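Local coordinates for cellulose-binding protein (Saccharophagus degradans, PDB 2YHG), which binds calcium, magnesium and zinc, is related to nucleoside hydrolases and probably acts on glycosidic bonds in carbohydrate metabolism, at residues Asp217-Leu220 and Asp221-Gln225. Residues are numbered along the deposited sequence; the frame is centred on the assembly and turned at random.
Sequences DSYL and DNHIQ
Tyr219 and His223, one helical turn apart, form an offset edge-to-face pair: the imidazole turns its edge toward the phenol face, with ring centroids 5.5 Å apart and planes at 60°. The nearest approach, 3.7 Å between Tyr219 CD2 and His223 CD2, is made by carbon atoms, and His223 CB lies over the same ring. Tyr219 CG stands anti to its own N (chi1 162°), which lays the ring along the following turn; there Tyr219 CE1 meets Ile224 CG1 at 3.8 Å. Leu220 CD2 sits in plane at the phenol edge and reaches Ile224 CG1 at 4.0 Å. Leu220 and Ile224 are both buried, and helix 308-323 covers this side, Phe315 touching Tyr219 and Ile224 while the Tyr219 hydroxyl is hydrogen-bonded to His312 O.

Ser218, Asp221 and Asn222 make up the looser, solvent-facing side, where backbone bonds carry the contact; Asn222 N donates to Ser218 O at 2.9 Å. A water is hydrogen-bonded to both Asp217 O and Gln225 OE1, joining the first turn to the last side chain, whose NE2 is held by Asn236 and Tyr234.

The backbone changes pitch at Leu220 O, which accepts two bonds. Ile224 N approaches from above the carbonyl plane at 3.0 Å, whereas Gln225 N, at 2.8 Å, forms the straighter bond, 175° at the hydrogen. This bifurcated acceptor marks a pi-type turn spanning 221-225 in the nucleoside hydrolase-like domain. The turn itself carries residues of or near metal sites: Gln225 belongs to a magnesium site with Gly228, and the side chain of His223 lies about 5 Å from that of the zinc ligand His227.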
loop_
_atom_site.group_PDB
_atom_site.type_symbol
_atom_site.label_atom_id
_atom_site.label_comp_id
_atom_site.label_asym_id
_atom_site.label_seq_id
_atom_site.Cartn_x
_atom_site.Cartn_y
_atom_site.Cartn_z
ATOM N N ASP A 217 -3.829 14.701 -16.098
ATOM C CA ASP A 217 -3.191 14.164 -17.294
ATOM C C ASP A 217 -1.951 14.969 -17.656
ATOM O O ASP A 217 -0.973 14.403 -18.129
ATOM C CB ASP A 217 -4.144 14.138 -18.465
ATOM C CG ASP A 217 -5.291 13.142 -18.310
ATOM O OD1 ASP A 217 -5.196 12.158 -17.517
ATOM O OD2 ASP A 217 -6.309 13.354 -19.016
ATOM N N SER A 218 -1.954 16.280 -17.446
ATOM C CA SER A 218 -0.787 17.134 -17.703
ATOM C C SER A 218 0.366 16.860 -16.765
ATOM O O SER A 218 1.519 16.841 -17.176
ATOM C CB SER A 218 -1.170 18.596 -17.551
ATOM O OG SER A 218 -0.021 19.403 -17.724
ATOM N N TYR A 219 0.066 16.648 -15.480
ATOM C CA TYR A 219 1.089 16.206 -14.525
ATOM C C TYR A 219 1.762 14.954 -15.063
ATOM O O TYR A 219 2.969 14.792 -15.030
ATOM C CB TYR A 219 0.447 15.963 -13.160
ATOM C CG TYR A 219 1.280 15.116 -12.218
ATOM C CD1 TYR A 219 1.243 13.741 -12.311
ATOM C CD2 TYR A 219 2.041 15.681 -11.210
ATOM C CE1 TYR A 219 1.903 12.935 -11.414
ATOM C CE2 TYR A 219 2.761 14.870 -10.305
ATOM C CZ TYR A 219 2.685 13.492 -10.407
ATOM O OH TYR A 219 3.287 12.627 -9.513
ATOM N N LEU A 220 0.963 14.004 -15.516
ATOM C CA LEU A 220 1.518 12.739 -15.968
ATOM C C LEU A 220 2.426 12.986 -17.182
ATOM O O LEU A 220 3.524 12.454 -17.266
ATOM C CB LEU A 220 0.407 11.741 -16.325
ATOM C CG LEU A 220 -0.451 11.305 -15.121
ATOM C CD1 LEU A 220 -1.645 10.496 -15.617
ATOM C CD2 LEU A 220 0.381 10.542 -14.116
ATOM N N ASP A 221 1.955 13.772 -18.140
ATOM C CA ASP A 221 2.735 14.025 -19.332
ATOM C C ASP A 221 4.066 14.704 -19.000
ATOM O O ASP A 221 5.100 14.328 -19.538
ATOM C CB ASP A 221 1.902 14.897 -20.268
ATOM C CG ASP A 221 2.550 15.114 -21.614
ATOM O OD1 ASP A 221 2.894 14.138 -22.293
ATOM O OD2 ASP A 221 2.512 16.265 -22.064
ATOM N N ASN A 222 4.015 15.712 -18.134
ATOM C CA ASN A 222 5.197 16.501 -17.855
ATOM C C ASN A 222 6.174 15.868 -16.887
ATOM O O ASN A 222 7.384 15.998 -17.071
ATOM C CB ASN A 222 4.804 17.885 -17.378
ATOM C CG ASN A 222 4.151 18.704 -18.470
ATOM O OD1 ASN A 222 3.078 19.247 -18.280
ATOM N ND2 ASN A 222 4.844 18.871 -19.585
ATOM N N HIS A 223 5.675 15.235 -15.825
ATOM C CA HIS A 223 6.539 14.759 -14.742
ATOM C C HIS A 223 6.848 13.284 -14.806
ATOM O O HIS A 223 7.805 12.827 -14.190
ATOM C CB HIS A 223 5.967 15.091 -13.365
ATOM C CG HIS A 223 5.931 16.554 -13.105
ATOM N ND1 HIS A 223 7.056 17.347 -13.114
ATOM C CD2 HIS A 223 4.883 17.373 -12.856
ATOM C CE1 HIS A 223 6.693 18.600 -12.918
ATOM N NE2 HIS A 223 5.391 18.637 -12.699
ATOM N N ILE A 224 6.018 12.507 -15.516
ATOM C CA ILE A 224 6.092 11.054 -15.498
ATOM C C ILE A 224 6.469 10.492 -16.873
ATOM O O ILE A 224 7.523 9.916 -17.049
ATOM C CB ILE A 224 4.788 10.401 -14.954
ATOM C CG1 ILE A 224 4.335 11.041 -13.624
ATOM C CG2 ILE A 224 4.967 8.893 -14.845
ATOM C CD1 ILE A 224 5.318 10.995 -12.470
ATOM N N GLN A 225 5.587 10.695 -17.846
ATOM C CA GLN A 225 5.680 10.006 -19.120
ATOM C C GLN A 225 6.878 10.430 -19.958
ATOM O O GLN A 225 7.369 9.675 -20.781
ATOM C CB GLN A 225 4.375 10.231 -19.880
ATOM C CG GLN A 225 3.206 9.528 -19.208
ATOM C CD GLN A 225 1.888 9.841 -19.834
ATOM O OE1 GLN A 225 1.486 10.996 -19.873
ATOM N NE2 GLN A 225 1.194 8.817 -20.318
HETATM O O HOH W 1 -1.156 12.016 -19.675
#